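Local coordinates for protein PP1b (Porcine reproductive and respiratory syndrome virus, PDB 6JDR) that probably hydrolyses ATP to unwind RNA and DNA duplexes with 5' to 3' polarity, as the helicase part of the viral replicase polyprotein, at residues P172-M177 with A193-Q198; P319-R324 with A328-S333. The protein carries 1 engineered substitution. All blocks are in the same frame, centred on the assembly; numbering follows the deposited sequence.

Both contacts belong to the superfamily 1 helicase core but to parts of it built on different parallel sheets, on opposite sides of the chain's centre. Their centres are 60 Å apart and their nearest atoms about 45 Å, so they do not touch. Interaction 1 ties the start of helix 174-184 to the loop leading to strand 208-211, an outer strand of the seven-stranded sheet; the Q175 side chain lies about 10 Å from a bound zinc ion and about 9 Å from those of D225 and E226. Interaction 2 closes a short excursion between strands 315-318 and 329-330 of the five-stranded sheet, away from the annotated sites.

Interaction 1 of 2, residues P172-M177 with A193-Q198; sequences PTHQTM and AGTTLQ
The first turn of helix 174-184 runs past the irregular loop 193-198, with the CA atoms of H174 and T195 7.1 Å apart and those of Q175 and L197 7.6 Å apart. H174 carries the polar half of the contact. T195 OG1 donates to H174 ND1 at 3.1 Å, but comes in 39° out of the imidazole plane, so the bond reaches the ring at a slant. The T195 hydroxyl is placed for this by a first torsion of -175°, which sets OG1 opposite the backbone N, beside the carbonyl carbon, where it meets ND1. The same oxygen weakly accepts from L197 N. A water stands 2.8 Å from H174 ND1 and takes the hydrogen of T196 N at 3.1 Å, giving the histidine a second, solvent-mediated link to the loop.

L197 makes the van der Waals part of the contact. Its CD1 lies against the helix backbone, 3.5 Å from H174 O, and also touches H174 CB and Q175 OE1; CD2 meets OE1 alone, at 3.5 Å. The Q175 chain bends at its second torsion and crosses the leucine at about a right angle, while its NE2 is bonded one turn on to D179 OD1.

Just before the helix, T173 and T176 form a capping box: T176 N donates to T173 OG1 at 3.1 Å, nearly straight at 172°, and T173 N answers to T176 OG1. The capped helix and the loop are successive parts of a beta-alpha-beta crossover joining the adjacent parallel strands 168-171 and 208-211, the repeating unit of the P-loop NTPase fold in the superfamily 1 helicase core.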
loop_
_atom_site.group_PDB
_atom_site.type_symbol
_atom_site.label_atom_id
_atom_site.label_comp_id
_atom_site.label_asym_id
_atom_site.label_seq_id
_atom_site.Cartn_x
_atom_site.Cartn_y
_atom_site.Cartn_z
ATOM N N PRO A 172 10.573 0.456 -8.245
ATOM C CA PRO A 172 11.205 -0.282 -9.345
ATOM C C PRO A 172 12.470 0.312 -9.973
ATOM O O PRO A 172 13.386 -0.444 -10.287
ATOM C CB PRO A 172 10.093 -0.360 -10.401
ATOM C CG PRO A 172 9.198 0.785 -10.095
ATOM C CD PRO A 172 9.212 0.893 -8.603
ATOM N N THR A 173 12.525 1.625 -10.180
ATOM C CA THR A 173 13.653 2.231 -10.897
ATOM C C THR A 173 14.341 3.323 -10.102
ATOM O O THR A 173 13.836 3.773 -9.076
ATOM C CB THR A 173 13.218 2.829 -12.246
ATOM O OG1 THR A 173 12.480 4.038 -12.025
ATOM C CG2 THR A 173 12.366 1.826 -13.034
ATOM N N HIS A 174 15.504 3.740 -10.593
ATOM C CA HIS A 174 16.253 4.851 -9.997
ATOM C C HIS A 174 15.409 6.119 -9.965
ATOM O O HIS A 174 15.421 6.853 -8.981
ATOM C CB HIS A 174 17.538 5.115 -10.786
ATOM C CG HIS A 174 18.571 4.046 -10.632
ATOM N ND1 HIS A 174 19.860 4.187 -11.097
ATOM C CD2 HIS A 174 18.514 2.824 -10.051
ATOM C CE1 HIS A 174 20.547 3.092 -10.825
ATOM N NE2 HIS A 174 19.754 2.250 -10.189
ATOM N N GLN A 175 14.680 6.362 -11.050
ATOM C CA GLN A 175 13.890 7.568 -11.190
ATOM C C GLN A 175 12.706 7.577 -10.235
ATOM O O GLN A 175 12.448 8.590 -9.584
ATOM C CB GLN A 175 13.397 7.724 -12.632
ATOM C CG GLN A 175 12.728 9.064 -12.914
ATOM C CD GLN A 175 13.632 10.243 -12.597
ATOM O OE1 GLN A 175 14.795 10.276 -13.006
ATOM N NE2 GLN A 175 13.103 11.215 -11.864
ATOM N N THR A 176 11.990 6.457 -10.152
ATOM C CA THR A 176 10.852 6.345 -9.237
ATOM C C THR A 176 11.346 6.456 -7.796
ATOM O O THR A 176 10.715 7.100 -6.971
ATOM C CB THR A 176 10.045 5.042 -9.444
ATOM O OG1 THR A 176 10.893 3.897 -9.287
ATOM C CG2 THR A 176 9.410 5.017 -10.835
ATOM N N MET A 177 12.492 5.848 -7.512
ATOM C CA MET A 177 13.161 6.029 -6.226
ATOM C C MET A 177 13.427 7.505 -5.926
ATOM O O MET A 177 13.201 7.955 -4.802
ATOM C CB MET A 177 14.481 5.248 -6.187
ATOM C CG MET A 177 15.217 5.333 -4.862
ATOM S SD MET A 177 16.723 4.349 -4.855
ATOM C CE MET A 177 17.340 4.689 -3.209
ATOM N N ALA A 193 24.786 2.497 -6.900
ATOM C CA ALA A 193 25.984 2.699 -7.706
ATOM C C ALA A 193 25.648 2.661 -9.185
ATOM O O ALA A 193 24.794 1.885 -9.613
ATOM C CB ALA A 193 27.017 1.630 -7.387
ATOM N N GLY A 194 26.323 3.505 -9.964
ATOM C CA GLY A 194 26.131 3.542 -11.411
ATOM C C GLY A 194 24.987 4.421 -11.876
ATOM O O GLY A 194 24.749 4.542 -13.080
ATOM N N THR A 195 24.274 5.041 -10.941
ATOM C CA THR A 195 23.126 5.868 -11.305
ATOM C C THR A 195 23.560 7.140 -12.026
ATOM O O THR A 195 24.659 7.645 -11.810
ATOM C CB THR A 195 22.260 6.243 -10.087
ATOM O OG1 THR A 195 21.104 6.958 -10.538
ATOM C CG2 THR A 195 23.033 7.113 -9.086
ATOM N N THR A 196 22.674 7.650 -12.873
ATOM C CA THR A 196 22.934 8.848 -13.653
ATOM C C THR A 196 22.016 9.999 -13.214
ATOM O O THR A 196 21.773 10.935 -13.973
ATOM C CB THR A 196 22.737 8.551 -15.150
ATOM O OG1 THR A 196 21.400 8.098 -15.381
ATOM C CG2 THR A 196 23.701 7.473 -15.604
ATOM N N LEU A 197 21.515 9.920 -11.985
ATOM C CA LEU A 197 20.640 10.945 -11.421
ATOM C C LEU A 197 21.366 11.683 -10.306
ATOM O O LEU A 197 22.369 11.201 -9.787
ATOM C CB LEU A 197 19.368 10.309 -10.858
ATOM C CG LEU A 197 18.629 9.304 -11.741
ATOM C CD1 LEU A 197 17.373 8.828 -11.034
ATOM C CD2 LEU A 197 18.284 9.905 -13.094
ATOM N N GLN A 198 20.852 12.854 -9.947
ATOM C CA GLN A 198 21.393 13.633 -8.839
ATOM C C GLN A 198 20.561 13.363 -7.590
ATOM O O GLN A 198 19.491 13.945 -7.405
ATOM C CB GLN A 198 21.384 15.129 -9.175
ATOM C CG GLN A 198 22.080 15.494 -10.479
ATOM C CD GLN A 198 23.554 15.127 -10.495
ATOM O OE1 GLN A 198 24.201 15.052 -9.448
ATOM N NE2 GLN A 198 24.098 14.903 -11.691
HETATM O O HOH W 1 20.295 5.754 -13.355
#

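Interaction 2 of 2, residues P319-R324 with A328-S333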
loop_
_atom_site.group_PDB
_atom_site.type_symbol
_atom_site.label_atom_id
_atom_site.label_comp_id
_atom_site.label_asym_id
_atom_site.label_seq_id
_atom_site.Cartn_x
_atom_site.Cartn_y
_atom_site.Cartn_z
ATOM N N PRO A 319 -34.321 16.880 12.196
ATOM C CA PRO A 319 -35.125 15.754 11.734
ATOM C C PRO A 319 -36.600 16.095 11.485
ATOM O O PRO A 319 -37.106 15.870 10.382
ATOM C CB PRO A 319 -35.002 14.742 12.877
ATOM C CG PRO A 319 -33.696 15.046 13.514
ATOM C CD PRO A 319 -33.439 16.512 13.320
ATOM N N TYR A 320 -37.262 16.651 12.499
ATOM C CA TYR A 320 -38.716 16.810 12.492
ATOM C C TYR A 320 -39.169 18.227 12.136
ATOM O O TYR A 320 -38.539 19.206 12.540
ATOM C CB TYR A 320 -39.284 16.449 13.866
ATOM C CG TYR A 320 -38.981 15.043 14.350
ATOM C CD1 TYR A 320 -38.980 13.954 13.478
ATOM C CD2 TYR A 320 -38.732 14.800 15.697
ATOM C CE1 TYR A 320 -38.717 12.673 13.932
ATOM C CE2 TYR A 320 -38.475 13.523 16.161
ATOM C CZ TYR A 320 -38.467 12.462 15.277
ATOM O OH TYR A 320 -38.210 11.195 15.746
ATOM N N HIS A 321 -40.276 18.322 11.397
ATOM C CA HIS A 321 -40.908 19.614 11.090
ATOM C C HIS A 321 -41.285 20.391 12.354
ATOM O O HIS A 321 -41.169 21.616 12.385
ATOM C CB HIS A 321 -42.168 19.425 10.238
ATOM C CG HIS A 321 -41.896 19.100 8.801
ATOM N ND1 HIS A 321 -42.156 17.860 8.256
ATOM C CD2 HIS A 321 -41.406 19.858 7.791
ATOM C CE1 HIS A 321 -41.831 17.867 6.977
ATOM N NE2 HIS A 321 -41.373 19.067 6.669
ATOM N N ARG A 322 -41.727 19.674 13.387
ATOM C CA ARG A 322 -42.108 20.282 14.669
ATOM C C ARG A 322 -41.033 21.194 15.268
ATOM O O ARG A 322 -41.351 22.157 15.962
ATOM C CB ARG A 322 -42.445 19.193 15.693
ATOM C CG ARG A 322 -43.060 19.718 16.987
ATOM C CD ARG A 322 -42.328 19.203 18.220
ATOM N NE ARG A 322 -42.912 17.974 18.748
ATOM C CZ ARG A 322 -42.296 17.128 19.573
ATOM N NH1 ARG A 322 -41.045 17.343 19.973
ATOM N NH2 ARG A 322 -42.939 16.041 19.993
ATOM N N ASP A 323 -39.766 20.885 15.015
ATOM C CA ASP A 323 -38.663 21.625 15.620
ATOM C C ASP A 323 -38.067 22.687 14.694
ATOM O O ASP A 323 -37.059 23.307 15.035
ATOM C CB ASP A 323 -37.593 20.640 16.087
ATOM C CG ASP A 323 -38.159 19.565 17.005
ATOM O OD1 ASP A 323 -39.018 19.899 17.848
ATOM O OD2 ASP A 323 -37.755 18.390 16.885
ATOM N N ARG A 324 -38.700 22.913 13.542
ATOM C CA ARG A 324 -38.263 23.951 12.609
ATOM C C ARG A 324 -38.600 25.342 13.129
ATOM O O ARG A 324 -39.719 25.586 13.574
ATOM C CB ARG A 324 -38.942 23.788 11.255
ATOM C CG ARG A 324 -38.547 22.553 10.467
ATOM C CD ARG A 324 -39.444 22.421 9.247
ATOM N NE ARG A 324 -39.454 23.655 8.459
ATOM C CZ ARG A 324 -40.477 24.092 7.724
ATOM N NH1 ARG A 324 -41.615 23.412 7.644
ATOM N NH2 ARG A 324 -40.357 25.235 7.061
ATOM N N ALA A 328 -35.381 27.331 8.905
ATOM C CA ALA A 328 -34.835 25.982 9.025
ATOM C C ALA A 328 -35.638 25.000 8.182
ATOM O O ALA A 328 -36.818 25.220 7.918
ATOM C CB ALA A 328 -34.834 25.541 10.479
ATOM N N ILE A 329 -34.987 23.912 7.776
ATOM C CA ILE A 329 -35.626 22.861 6.982
ATOM C C ILE A 329 -35.338 21.489 7.572
ATOM O O ILE A 329 -34.420 21.332 8.381
ATOM C CB ILE A 329 -35.146 22.887 5.516
ATOM C CG1 ILE A 329 -33.620 22.722 5.438
ATOM C CG2 ILE A 329 -35.582 24.182 4.845
ATOM C CD1 ILE A 329 -33.089 22.577 4.029
ATOM N N THR A 330 -36.118 20.493 7.162
ATOM C CA THR A 330 -35.849 19.121 7.565
ATOM C C THR A 330 -34.612 18.595 6.852
ATOM O O THR A 330 -34.181 19.142 5.831
ATOM C CB THR A 330 -37.017 18.168 7.258
ATOM O OG1 THR A 330 -37.307 18.193 5.854
ATOM C CG2 THR A 330 -38.250 18.554 8.054
ATOM N N ILE A 331 -34.052 17.522 7.396
ATOM C CA ILE A 331 -32.929 16.843 6.770
ATOM C C ILE A 331 -33.388 16.180 5.469
ATOM O O ILE A 331 -32.633 16.131 4.499
ATOM C CB ILE A 331 -32.305 15.802 7.722
ATOM C CG1 ILE A 331 -31.712 16.500 8.954
ATOM C CG2 ILE A 331 -31.225 15.004 7.011
ATOM C CD1 ILE A 331 -31.541 15.591 10.155
ATOM N N ASP A 332 -34.627 15.690 5.444
ATOM C CA ASP A 332 -35.204 15.117 4.223
ATOM C C ASP A 332 -35.327 16.142 3.093
ATOM O O ASP A 332 -35.143 15.802 1.924
ATOM C CB ASP A 332 -36.578 14.505 4.510
ATOM C CG ASP A 332 -36.500 13.300 5.430
ATOM O OD1 ASP A 332 -35.550 13.225 6.241
ATOM O OD2 ASP A 332 -37.390 12.426 5.342
ATOM N N SER A 333 -35.638 17.387 3.447
ATOM C CA SER A 333 -35.770 18.467 2.466
ATOM C C SER A 333 -34.425 18.988 1.967
ATOM O O SER A 333 -34.367 19.666 0.942
ATOM C CB SER A 333 -36.567 19.631 3.060
ATOM O OG SER A 333 -37.864 19.211 3.440
#
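H321 lays one face of its imidazole over the methyl of T330, a CH-pi contact in which CG2 sits 3.5 Å from the ring centroid and only 16° off the ring normal. The methyl is displaced a little toward the rim, nearest to CD2 and NE2. The first torsion of T330 sends its two branches to different tasks: CG2 faces the histidine and the carbonyl of P319, while OG1, set between the backbone N and the carbonyl carbon, turns back on its own chain. There OG1 accepts from S333 N at 3.0 Å, the mark of an ST motif, and from S333 OG at 2.7 Å. Two bonds thus grip the hydroxyl and help hold the rotation that presents the methyl to the ring.

Strand 329-330 is the short outermost strand of the parallel five-stranded sheet in the superfamily 1 helicase core, bonded through I329 and I331 to its neighbour 315-318. Residues 319-324 lead out of that neighbour through a 3-10 turn, closed by D323 N to Y320 O and R324 N to H321 O. P319 and I331 lie alongside each other and point the same way, CD of the proline 3.8 Å from CD1 of the isoleucine; I331 also packs on V359 and A360 of helix 354-361.

At the far end of the contact, R324 bends at its third torsion and directs NE to A328 O at 3.1 Å. The bond is fairly straight at the hydrogen, 163°, and the oxygen lies at the edge of the guanidinium, in its plane, although NE itself stands 38° above the carbonyl plane of A328.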